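Local coordinates for protein Hcp1 (Flavobacterium johnsoniae, PDB 6BDC) that probably assembles as a hexameric ring of the type VI secretion system tube and may act as a chaperone for the effectors that pass through it, at residues A[19-24]-A[114-119]; A[40-45]-A[83-88]; A[93-98]-A[103-108]. All coordinates share one frame; numbering follows the deposited sequence.

Interaction 1 (A[19-24]-A[114-119]); sequences VSYDLA and RKISMG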
ATOM      1  N   VAL A  19      14.981 -10.957  11.605  1.00 82.32           N
ATOM      2  CA  VAL A  19      15.806  -9.982  12.304  1.00 78.46           C
ATOM      3  C   VAL A  19      16.145  -8.852  11.347  1.00 83.02           C
ATOM      4  O   VAL A  19      16.148  -9.028  10.124  1.00 83.75           O
ATOM      5  CB  VAL A  19      17.111 -10.580  12.875  1.00 78.14           C
ATOM      6  CG1 VAL A  19      17.324 -10.120  14.315  1.00 73.22           C
ATOM      7  CG2 VAL A  19      17.125 -12.089  12.750  1.00 90.53           C
ATOM      8  N   SER A  20      16.437  -7.684  11.916  1.00 81.04           N
ATOM      9  CA  SER A  20      16.983  -6.566  11.162  1.00 99.00           C
ATOM     10  C   SER A  20      17.598  -5.572  12.137  1.00 91.47           C
ATOM     11  O   SER A  20      17.171  -5.449  13.287  1.00 75.44           O
ATOM     12  CB  SER A  20      15.919  -5.885  10.282  1.00 80.99           C
ATOM     13  OG  SER A  20      15.283  -4.818  10.962  1.00 77.01           O
ATOM     14  N   TYR A  21      18.622  -4.871  11.660  1.00 85.37           N
ATOM     15  CA  TYR A  21      19.277  -3.813  12.416  1.00 92.57           C
ATOM     16  C   TYR A  21      19.892  -2.864  11.405  1.00 80.30           C
ATOM     17  O   TYR A  21      20.520  -3.308  10.437  1.00 76.47           O
ATOM     18  CB  TYR A  21      20.345  -4.365  13.374  1.00 76.27           C
ATOM     19  CG  TYR A  21      21.483  -5.087  12.689  1.00 81.71           C
ATOM     20  CD1 TYR A  21      21.365  -6.422  12.330  1.00 94.42           C
ATOM     21  CD2 TYR A  21      22.674  -4.434  12.399  1.00 93.50           C
ATOM     22  CE1 TYR A  21      22.403  -7.090  11.701  1.00 81.32           C
ATOM     23  CE2 TYR A  21      23.717  -5.092  11.767  1.00 92.77           C
ATOM     24  CZ  TYR A  21      23.573  -6.420  11.422  1.00 90.58           C
ATOM     25  OH  TYR A  21      24.602  -7.081  10.793  1.00 98.72           O
ATOM     26  N   ASP A  22      19.695  -1.568  11.609  1.00 76.55           N
ATOM     27  CA  ASP A  22      20.094  -0.604  10.601  1.00 89.61           C
ATOM     28  C   ASP A  22      20.748   0.599  11.259  1.00 90.96           C
ATOM     29  O   ASP A  22      20.438   0.953  12.400  1.00 79.26           O
ATOM     30  CB  ASP A  22      18.897  -0.165   9.735  1.00 95.22           C
ATOM     31  CG  ASP A  22      17.848   0.581  10.523  1.00 96.86           C
ATOM     32  OD1 ASP A  22      17.981   1.813  10.673  1.00 97.52           O
ATOM     33  OD2 ASP A  22      16.878  -0.059  10.979  1.00135.36           O
ATOM     34  N   LEU A  23      21.661   1.217  10.518  1.00 78.93           N
ATOM     35  CA  LEU A  23      22.338   2.434  10.931  1.00 89.76           C
ATOM     36  C   LEU A  23      22.290   3.434   9.788  1.00 81.59           C
ATOM     37  O   LEU A  23      22.287   3.058   8.613  1.00 86.91           O
ATOM     38  CB  LEU A  23      23.800   2.183  11.321  1.00 76.89           C
ATOM     39  CG  LEU A  23      24.126   1.054  12.299  1.00 80.23           C
ATOM     40  CD1 LEU A  23      24.317  -0.271  11.578  1.00 75.52           C
ATOM     41  CD2 LEU A  23      25.370   1.398  13.098  1.00 84.16           C
ATOM     42  N   ALA A  24      22.278   4.717  10.141  1.00 84.38           N
ATOM     43  CA  ALA A  24      22.137   5.746   9.128  1.00 99.46           C
ATOM     44  C   ALA A  24      22.692   7.065   9.635  1.00 98.82           C
ATOM     45  O   ALA A  24      22.599   7.387  10.824  1.00100.44           O
ATOM     46  CB  ALA A  24      20.669   5.914   8.716  1.00 86.59           C
ATOM     47  N   ARG A 114      23.027  -0.235  23.900  1.00 94.80           N
ATOM     48  CA  ARG A 114      24.109   0.731  24.052  1.00101.61           C
ATOM     49  C   ARG A 114      25.156   0.544  22.963  1.00101.27           C
ATOM     50  O   ARG A 114      25.655   1.518  22.387  1.00 99.70           O
ATOM     51  CB  ARG A 114      24.742   0.599  25.439  1.00103.94           C
ATOM     52  N   LYS A 115      25.500  -0.706  22.662  1.00100.22           N
ATOM     53  CA  LYS A 115      26.484  -1.002  21.632  1.00106.48           C
ATOM     54  C   LYS A 115      26.123  -2.299  20.926  1.00 99.52           C
ATOM     55  O   LYS A 115      25.630  -3.242  21.550  1.00 99.65           O
ATOM     56  CB  LYS A 115      27.903  -1.112  22.214  1.00108.45           C
ATOM     57  N   ILE A 116      26.368  -2.328  19.615  1.00 97.91           N
ATOM     58  CA  ILE A 116      26.352  -3.551  18.826  1.00 97.28           C
ATOM     59  C   ILE A 116      27.743  -3.736  18.235  1.00109.17           C
ATOM     60  O   ILE A 116      28.486  -2.775  18.019  1.00116.11           O
ATOM     61  CB  ILE A 116      25.287  -3.531  17.711  1.00 91.64           C
ATOM     62  CG1 ILE A 116      25.467  -2.299  16.819  1.00106.47           C
ATOM     63  CG2 ILE A 116      23.887  -3.564  18.306  1.00 88.04           C
ATOM     64  CD1 ILE A 116      24.473  -2.214  15.668  1.00 84.99           C
ATOM     65  N   SER A 117      28.093  -4.994  17.976  1.00103.77           N
ATOM     66  CA  SER A 117      29.408  -5.313  17.439  1.00110.17           C
ATOM     67  C   SER A 117      29.315  -6.583  16.609  1.00108.40           C
ATOM     68  O   SER A 117      28.501  -7.466  16.891  1.00106.56           O
ATOM     69  CB  SER A 117      30.443  -5.491  18.554  1.00115.18           C
ATOM     70  OG  SER A 117      30.359  -6.793  19.103  1.00117.19           O
HETATM   71  N   MSE A 118      30.172  -6.668  15.592  1.00113.42           N
HETATM   72  CA  MSE A 118      30.177  -7.812  14.685  1.00113.76           C
HETATM   73  C   MSE A 118      31.417  -7.822  13.788  1.00124.45           C
HETATM   74  O   MSE A 118      31.687  -6.847  13.077  1.00124.73           O
HETATM   75  CB  MSE A 118      28.898  -7.803  13.840  1.00128.96           C
HETATM   76  CG  MSE A 118      28.697  -9.016  12.954  1.00133.72           C
HETATM   77 SE   MSE A 118      26.843  -9.149  12.394  1.00167.88          SE
HETATM   78  CE  MSE A 118      27.044 -10.339  10.871  1.00145.83           C
ATOM     79  N   GLY A 119      32.170  -8.921  13.854  1.00126.98           N
ATOM     80  CA  GLY A 119      33.376  -9.081  13.055  1.00126.19           C
ATOM     81  C   GLY A 119      34.390  -7.974  13.225  1.00129.96           C
ATOM     82  O   GLY A 119      35.026  -7.570  12.247  1.00131.83           O
TER
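Y21 on strand 12-24 and M118 on the short strand 115-118 reach across the interior at about a right angle to each other, and the end of M118, a selenomethionine, meets the hydroxyl end of the tyrosine. The selenium SE of M118 lies 3.4 Å from OH of Y21. It stands 5.5 Å from the centroid of the Y21 ring and 59° off the ring normal, an oblique Met-aromatic contact. With CG of Y21 set between the backbone N and the carbonyl carbon (chi1 62°), the ring leaves its strand and crosses the gap. CG of M118 lies anti to the backbone N (chi1 -174°) and the chain beyond it is extended, carrying the selenium to the hydroxyl end. I116, two residues earlier, fills in nearer the base of the ring: its CD1 approaches CD2 of Y21 at 4.3 Å, also obliquely. The alpha carbons of Y21 and I116 are 9.6 Å apart, a distance that a long tyrosine and an unbranched, flexible methionine-type chain can span. L83 also touches Y21 and M118, while residues 19-24 form an antiparallel ladder with a strand of a second subunit. The chemistry is divided: ring and selenium, whose part methionine sulfur would presumably play, pack as apolar, polarisable groups, while OH of Y21 hydrogen-bonds the carboxylate of E95 of that second subunit.

Interaction 2 (A[40-45]-A[83-88]); sequences GRIMIE and LKFTEA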
ATOM      1  N   GLY A  40      21.957   0.872  16.755  1.00 88.87           N
ATOM      2  CA  GLY A  40      21.770   0.125  17.980  1.00 91.63           C
ATOM      3  C   GLY A  40      20.383  -0.452  18.152  1.00 95.36           C
ATOM      4  O   GLY A  40      20.169  -1.239  19.086  1.00 87.84           O
ATOM      5  N   ARG A  41      19.431  -0.085  17.295  1.00 73.72           N
ATOM      6  CA  ARG A  41      18.080  -0.626  17.352  1.00 64.11           C
ATOM      7  C   ARG A  41      18.012  -1.918  16.549  1.00 64.06           C
ATOM      8  O   ARG A  41      18.459  -1.968  15.400  1.00 80.48           O
ATOM      9  CB  ARG A  41      17.068   0.387  16.820  1.00 64.82           C
ATOM     10  CG  ARG A  41      16.510   1.327  17.881  1.00 70.79           C
ATOM     11  CD  ARG A  41      15.920   2.587  17.268  1.00 78.42           C
ATOM     12  NE  ARG A  41      15.314   3.457  18.275  1.00 86.95           N
ATOM     13  N   ILE A  42      17.454  -2.961  17.156  1.00 80.43           N
ATOM     14  CA  ILE A  42      17.365  -4.283  16.546  1.00 63.69           C
ATOM     15  C   ILE A  42      15.920  -4.760  16.631  1.00 70.52           C
ATOM     16  O   ILE A  42      15.295  -4.673  17.696  1.00 81.18           O
ATOM     17  CB  ILE A  42      18.305  -5.294  17.232  1.00 67.28           C
ATOM     18  CG1 ILE A  42      19.729  -4.742  17.315  1.00 70.08           C
ATOM     19  CG2 ILE A  42      18.288  -6.618  16.494  1.00 67.07           C
ATOM     20  CD1 ILE A  42      20.709  -5.697  17.959  1.00 77.44           C
HETATM   21  N   MSE A  43      15.395  -5.267  15.517  1.00 70.26           N
HETATM   22  CA  MSE A  43      14.023  -5.773  15.455  1.00 56.88           C
HETATM   23  C   MSE A  43      14.017  -7.283  15.231  1.00 76.61           C
HETATM   24  O   MSE A  43      14.667  -7.773  14.310  1.00 85.85           O
HETATM   25  CB  MSE A  43      13.244  -5.077  14.341  1.00 82.63           C
HETATM   26  CG  MSE A  43      14.009  -3.954  13.660  1.00 86.86           C
HETATM   27 SE   MSE A  43      13.864  -2.220  14.536  0.72114.37          SE
HETATM   28  CE  MSE A  43      12.618  -1.367  13.287  1.00 81.93           C
ATOM     29  N   ILE A  44      13.288  -8.019  16.073  1.00 64.89           N
ATOM     30  CA  ILE A  44      13.295  -9.476  16.052  1.00 80.07           C
ATOM     31  C   ILE A  44      11.859  -9.984  16.069  1.00 88.51           C
ATOM     32  O   ILE A  44      10.965  -9.361  16.653  1.00 68.87           O
ATOM     33  CB  ILE A  44      14.093 -10.064  17.244  1.00 79.66           C
ATOM     34  CG1 ILE A  44      15.481  -9.433  17.345  1.00 74.41           C
ATOM     35  CG2 ILE A  44      14.231 -11.575  17.125  1.00 89.40           C
ATOM     36  CD1 ILE A  44      15.670  -8.551  18.560  1.00101.85           C
ATOM     37  N   GLU A  45      11.640 -11.126  15.414  1.00 81.76           N
ATOM     38  CA  GLU A  45      10.370 -11.839  15.466  1.00 70.36           C
ATOM     39  C   GLU A  45      10.638 -13.281  15.867  1.00 88.60           C
ATOM     40  O   GLU A  45      11.504 -13.939  15.282  1.00105.82           O
ATOM     41  CB  GLU A  45       9.631 -11.784  14.127  1.00 93.60           C
ATOM     42  CG  GLU A  45       8.269 -12.462  14.160  1.00 89.40           C
ATOM     43  CD  GLU A  45       7.418 -12.132  12.949  1.00100.48           C
ATOM     44  OE1 GLU A  45       7.868 -11.333  12.099  1.00 96.77           O
ATOM     45  OE2 GLU A  45       6.293 -12.667  12.848  1.00106.98           O
ATOM     46  N   LEU A  83      25.797 -11.566  15.876  1.00107.51           N
ATOM     47  CA  LEU A  83      25.689 -10.171  16.228  1.00101.83           C
ATOM     48  C   LEU A  83      25.500 -10.083  17.706  1.00108.58           C
ATOM     49  O   LEU A  83      24.597 -10.686  18.255  1.00 97.35           O
ATOM     50  CB  LEU A  83      24.495  -9.540  15.540  1.00113.89           C
ATOM     51  CG  LEU A  83      24.488  -8.017  15.507  1.00123.97           C
ATOM     52  CD1 LEU A  83      23.075  -7.510  15.337  1.00101.42           C
ATOM     53  CD2 LEU A  83      25.121  -7.421  16.747  1.00121.12           C
ATOM     54  N   LYS A  84      26.360  -9.324  18.351  1.00 96.52           N
ATOM     55  CA  LYS A  84      26.304  -9.200  19.799  1.00 99.14           C
ATOM     56  C   LYS A  84      25.899  -7.783  20.179  1.00 95.20           C
ATOM     57  O   LYS A  84      26.406  -6.809  19.615  1.00 95.68           O
ATOM     58  CB  LYS A  84      27.655  -9.553  20.435  1.00101.88           C
ATOM     59  N   PHE A  85      24.980  -7.677  21.135  1.00 93.35           N
ATOM     60  CA  PHE A  85      24.549  -6.400  21.675  1.00 91.96           C
ATOM     61  C   PHE A  85      24.733  -6.399  23.184  1.00 94.18           C
ATOM     62  O   PHE A  85      24.575  -7.429  23.845  1.00 96.72           O
ATOM     63  CB  PHE A  85      23.081  -6.100  21.327  1.00109.47           C
ATOM     64  CG  PHE A  85      22.101  -7.123  21.844  1.00 86.22           C
ATOM     65  CD1 PHE A  85      21.544  -7.001  23.108  1.00 86.23           C
ATOM     66  CD2 PHE A  85      21.721  -8.195  21.054  1.00 87.13           C
ATOM     67  CE1 PHE A  85      20.636  -7.940  23.579  1.00 96.49           C
ATOM     68  CE2 PHE A  85      20.814  -9.132  21.515  1.00 85.46           C
ATOM     69  CZ  PHE A  85      20.270  -9.004  22.778  1.00 97.21           C
ATOM     70  N   THR A  86      25.069  -5.228  23.720  1.00 95.40           N
ATOM     71  CA  THR A  86      25.308  -5.059  25.145  1.00 98.38           C
ATOM     72  C   THR A  86      24.433  -3.932  25.672  1.00 97.95           C
ATOM     73  O   THR A  86      24.310  -2.883  25.030  1.00101.50           O
ATOM     74  CB  THR A  86      26.787  -4.760  25.445  1.00103.00           C
ATOM     75  OG1 THR A  86      27.080  -3.387  25.154  1.00109.66           O
ATOM     76  CG2 THR A  86      27.699  -5.656  24.620  1.00104.77           C
ATOM     77  N   GLU A  87      23.830  -4.164  26.842  1.00 99.60           N
ATOM     78  CA  GLU A  87      23.065  -3.151  27.574  1.00105.19           C
ATOM     79  C   GLU A  87      21.888  -2.627  26.744  1.00 94.94           C
ATOM     80  O   GLU A  87      21.728  -1.423  26.536  1.00113.24           O
ATOM     81  CB  GLU A  87      23.978  -2.005  28.027  1.00110.85           C
ATOM     82  CG  GLU A  87      25.361  -2.461  28.477  1.00127.59           C
ATOM     83  CD  GLU A  87      25.577  -2.336  29.972  1.00142.90           C
ATOM     84  OE1 GLU A  87      26.747  -2.422  30.411  1.00133.78           O
ATOM     85  OE2 GLU A  87      24.585  -2.149  30.710  1.00147.74           O
ATOM     86  N   ALA A  88      21.050  -3.550  26.272  1.00 90.94           N
ATOM     87  CA  ALA A  88      19.900  -3.214  25.440  1.00 92.51           C
ATOM     88  C   ALA A  88      18.632  -3.137  26.279  1.00 92.23           C
ATOM     89  O   ALA A  88      18.392  -3.986  27.141  1.00 84.01           O
ATOM     90  CB  ALA A  88      19.712  -4.241  24.325  1.00 85.58           C
TER
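I42 meets L83 and F85 through its CD1 methyl, which an extended chi2 of -179° pushes to the end of the side chain, CG1 lying beside the backbone N. On the other strand, F85 has its CG between the backbone N and the carbonyl carbon (chi1 60°), which leaves CB and the CD2 side of the ring next to the isoleucine methyl. I42 and L83 approach tip to tip, CD1 of I42 being 4.0 Å from CD1 of L83. The same methyl of I42 lies 4.1 Å from CD2 of F85, approaching the ring obliquely. One methyl thus packs against a leucine methyl and an aromatic ring at once; all three residues are buried and apolar, so the contact is van der Waals packing. Isoleucine suits the strand as a beta-branched residue, and its longer arm spans a gap that the backbones leave wide. This packing links two strands that are not neighbours in the curled antiparallel sheet, from its inner side. Strand 41-47 runs between strands 12-24 and 105-113, and strand 81-86 between 64-72 and 115-118. I116 of strand 115-118 touches both I42 and L83, and V69 of strand 64-72 closes in on L83 as well.

Interaction 3 (A[93-98]-A[103-108]); sequences YKENFD and NPLTET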
ATOM      1  N   TYR A  93       7.104  -3.967  22.102  1.00 64.98           N
ATOM      2  CA  TYR A  93       6.798  -5.389  22.154  1.00 69.69           C
ATOM      3  C   TYR A  93       5.386  -5.602  21.636  1.00 69.96           C
ATOM      4  O   TYR A  93       4.502  -4.781  21.889  1.00 78.85           O
ATOM      5  CB  TYR A  93       6.929  -5.939  23.581  1.00 76.79           C
ATOM      6  CG  TYR A  93       6.515  -7.385  23.746  1.00 81.89           C
ATOM      7  CD1 TYR A  93       7.438  -8.411  23.594  1.00 81.29           C
ATOM      8  CD2 TYR A  93       5.206  -7.724  24.062  1.00 74.64           C
ATOM      9  CE1 TYR A  93       7.069  -9.738  23.749  1.00 83.51           C
ATOM     10  CE2 TYR A  93       4.825  -9.048  24.219  1.00 76.33           C
ATOM     11  CZ  TYR A  93       5.760 -10.051  24.061  1.00 84.15           C
ATOM     12  OH  TYR A  93       5.387 -11.369  24.212  1.00 79.08           O
ATOM     13  N   LYS A  94       5.184  -6.704  20.915  1.00 65.27           N
ATOM     14  CA  LYS A  94       3.861  -7.066  20.417  1.00 64.02           C
ATOM     15  C   LYS A  94       3.812  -8.567  20.191  1.00 69.95           C
ATOM     16  O   LYS A  94       4.592  -9.104  19.399  1.00101.83           O
ATOM     17  CB  LYS A  94       3.531  -6.319  19.124  1.00 74.36           C
ATOM     18  CG  LYS A  94       2.465  -6.998  18.281  1.00 87.79           C
ATOM     19  CD  LYS A  94       2.033  -6.140  17.104  1.00 77.92           C
ATOM     20  CE  LYS A  94       1.408  -6.998  16.015  1.00100.12           C
ATOM     21  NZ  LYS A  94       0.527  -6.201  15.116  1.00 91.34           N
ATOM     22  N   GLU A  95       2.911  -9.240  20.896  1.00 96.92           N
ATOM     23  CA  GLU A  95       2.613 -10.643  20.652  1.00 83.45           C
ATOM     24  C   GLU A  95       1.343 -10.713  19.819  1.00 79.73           C
ATOM     25  O   GLU A  95       0.327 -10.108  20.174  1.00 78.12           O
ATOM     26  CB  GLU A  95       2.451 -11.423  21.959  1.00 88.54           C
ATOM     27  CG  GLU A  95       2.254 -12.922  21.757  1.00 94.00           C
ATOM     28  CD  GLU A  95       2.685 -13.740  22.954  1.00102.46           C
ATOM     29  OE1 GLU A  95       2.733 -13.185  24.072  1.00108.85           O
ATOM     30  OE2 GLU A  95       2.989 -14.937  22.779  1.00108.62           O
ATOM     31  N   ASN A  96       1.413 -11.424  18.703  1.00 74.10           N
ATOM     32  CA  ASN A  96       0.341 -11.425  17.721  1.00 74.35           C
ATOM     33  C   ASN A  96       0.035 -12.857  17.332  1.00 88.73           C
ATOM     34  O   ASN A  96       0.950 -13.629  17.025  1.00 90.57           O
ATOM     35  CB  ASN A  96       0.730 -10.598  16.487  1.00 71.29           C
ATOM     36  CG  ASN A  96      -0.262 -10.740  15.347  1.00 71.59           C
ATOM     37  OD1 ASN A  96      -1.235  -9.992  15.260  1.00 90.75           O
ATOM     38  ND2 ASN A  96      -0.009 -11.695  14.459  1.00 73.54           N
ATOM     39  N   PHE A  97      -1.244 -13.211  17.358  1.00 89.33           N
ATOM     40  CA  PHE A  97      -1.704 -14.499  16.867  1.00 90.99           C
ATOM     41  C   PHE A  97      -2.525 -14.291  15.605  1.00 86.95           C
ATOM     42  O   PHE A  97      -3.468 -13.495  15.598  1.00 92.16           O
ATOM     43  CB  PHE A  97      -2.531 -15.240  17.914  1.00100.64           C
ATOM     44  CG  PHE A  97      -3.248 -16.441  17.364  1.00110.87           C
ATOM     45  CD1 PHE A  97      -2.550 -17.459  16.742  1.00116.48           C
ATOM     46  CD2 PHE A  97      -4.618 -16.556  17.472  1.00115.78           C
ATOM     47  CE1 PHE A  97      -3.208 -18.564  16.237  1.00116.42           C
ATOM     48  CE2 PHE A  97      -5.275 -17.663  16.962  1.00122.95           C
ATOM     49  CZ  PHE A  97      -4.568 -18.662  16.349  1.00120.96           C
ATOM     50  N   ASP A  98      -2.157 -15.005  14.544  1.00131.85           N
ATOM     51  CA  ASP A  98      -2.875 -14.978  13.276  1.00133.02           C
ATOM     52  C   ASP A  98      -3.082 -16.415  12.824  1.00135.05           C
ATOM     53  O   ASP A  98      -2.110 -17.113  12.523  1.00136.84           O
ATOM     54  CB  ASP A  98      -2.105 -14.185  12.217  1.00136.58           C
ATOM     55  CG  ASP A  98      -2.550 -14.515  10.803  1.00142.91           C
ATOM     56  OD1 ASP A  98      -2.009 -15.478  10.217  1.00149.59           O
ATOM     57  OD2 ASP A  98      -3.432 -13.805  10.273  1.00145.10           O
ATOM     58  N   ASN A 103       3.500 -19.712  10.943  1.00161.49           N
ATOM     59  CA  ASN A 103       3.756 -19.688  12.359  1.00157.45           C
ATOM     60  C   ASN A 103       2.774 -18.733  12.980  1.00156.09           C
ATOM     61  O   ASN A 103       2.998 -17.536  13.026  1.00163.35           O
ATOM     62  CB  ASN A 103       5.174 -19.210  12.619  1.00158.89           C
ATOM     63  CG  ASN A 103       6.150 -19.715  11.591  1.00163.36           C
ATOM     64  OD1 ASN A 103       5.985 -20.795  11.053  1.00162.04           O
ATOM     65  ND2 ASN A 103       7.169 -18.933  11.311  1.00166.14           N
ATOM     66  N   PRO A 104       1.617 -19.344  13.473  1.00142.87           N
ATOM     67  CA  PRO A 104       0.602 -18.392  13.919  1.00143.14           C
ATOM     68  C   PRO A 104       0.999 -17.537  15.083  1.00137.20           C
ATOM     69  O   PRO A 104       0.671 -16.371  15.092  1.00137.34           O
ATOM     70  CB  PRO A 104      -0.557 -19.282  14.335  1.00140.42           C
ATOM     71  CG  PRO A 104      -0.448 -20.453  13.454  1.00142.06           C
ATOM     72  CD  PRO A 104       0.986 -20.737  13.665  1.00143.80           C
ATOM     73  N   LEU A 105       1.660 -18.085  16.077  1.00107.45           N
ATOM     74  CA  LEU A 105       1.878 -17.279  17.262  1.00115.22           C
ATOM     75  C   LEU A 105       3.282 -16.763  17.319  1.00105.63           C
ATOM     76  O   LEU A 105       4.201 -17.522  17.543  1.00117.86           O
ATOM     77  CB  LEU A 105       1.587 -18.095  18.503  1.00111.30           C
ATOM     78  CG  LEU A 105       1.416 -17.305  19.786  1.00110.86           C
ATOM     79  CD1 LEU A 105       0.670 -16.020  19.523  1.00100.86           C
ATOM     80  CD2 LEU A 105       0.632 -18.142  20.765  1.00125.54           C
ATOM     81  N   THR A 106       3.449 -15.455  17.176  1.00 97.93           N
ATOM     82  CA  THR A 106       4.795 -14.902  17.123  1.00 94.48           C
ATOM     83  C   THR A 106       4.899 -13.697  18.048  1.00101.81           C
ATOM     84  O   THR A 106       3.903 -13.044  18.374  1.00107.27           O
ATOM     85  CB  THR A 106       5.194 -14.474  15.700  1.00 89.09           C
ATOM     86  OG1 THR A 106       4.378 -13.371  15.281  1.00100.90           O
ATOM     87  CG2 THR A 106       5.027 -15.627  14.720  1.00 91.12           C
ATOM     88  N   GLU A 107       6.133 -13.402  18.452  1.00 84.38           N
ATOM     89  CA  GLU A 107       6.464 -12.211  19.223  1.00 82.28           C
ATOM     90  C   GLU A 107       7.365 -11.312  18.389  1.00 80.45           C
ATOM     91  O   GLU A 107       8.382 -11.770  17.861  1.00 84.42           O
ATOM     92  CB  GLU A 107       7.168 -12.581  20.531  1.00 85.32           C
ATOM     93  CG  GLU A 107       6.260 -13.125  21.617  1.00108.05           C
ATOM     94  CD  GLU A 107       7.037 -13.615  22.824  1.00 95.82           C
ATOM     95  OE1 GLU A 107       7.612 -14.720  22.752  1.00104.93           O
ATOM     96  OE2 GLU A 107       7.092 -12.886  23.835  1.00 91.58           O
ATOM     97  N   THR A 108       6.998 -10.035  18.283  1.00 73.78           N
ATOM     98  CA  THR A 108       7.766  -9.058  17.518  1.00 75.79           C
ATOM     99  C   THR A 108       8.098  -7.884  18.425  1.00 80.20           C
ATOM    100  O   THR A 108       7.194  -7.224  18.945  1.00 70.13           O
ATOM    101  CB  THR A 108       6.993  -8.579  16.289  1.00 75.64           C
ATOM    102  OG1 THR A 108       6.878  -9.654  15.350  1.00 85.97           O
ATOM    103  CG2 THR A 108       7.715  -7.410  15.632  1.00 65.47           C
TER
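A beta hairpin formed by strands 88-98 and 105-113 brings Y93-D98 against P104-T108, antiparallel at 166°. Its backbone ladder includes a paired set of bonds between N96 and T106: N96 N to T106 O at 3.0 Å and T106 N to N96 O at 3.1 Å, both nearly straight. T108 N gives a similar bond to K94 O, whereas the return bond from K94 N is weak. Near the turn, D98 N reaches P104 O at 3.2 Å. Proline's carbonyl accepts this bond, and its compact apolar ring lies beside F97, whose CG is anti to the backbone N (chi1 169°), the two side chains pointing the same way. F97 CB meets CD1 of L105 at 3.7 Å. Farther along the same face, E107 OE2 takes a hydrogen bond from Y93 OH at the ring edge, modelled so short that its length is doubtful. The carboxylates of E95 and E107 are stacked, their planes 17° apart, with OE1 of E95 4.4 Å from OE2 of E107. Two buried like charges this close would probably repel, but S48 of the same chain and Y21 of a third subunit hydrogen-bond E95; these hydroxyls would probably offset part of the repulsion, and one acid may be partly protonated.

From the N terminus, the chain lays down 19-24, then 40-45, and meets the second partner of interaction 2 at 83-88, closing that loop first. Interaction 3 follows in series, a short hairpin closure between 93-98 and 103-108. Only with 114-119 does interaction 1 close, enclosing both others. Interactions 1 and 2 adjoin: strands 12-24 and 41-47 are sheet neighbours, as are 81-86 and 115-118, so the two contacts tie neighbouring pairs of strands to each other across the same interior. Interaction 2 meets interaction 3 through E45 and T106. Interactions 1 and 3 lie on opposite sides of the chain's centre, about 23 Å between centres, yet corresponding strands meet between neighbouring subunits.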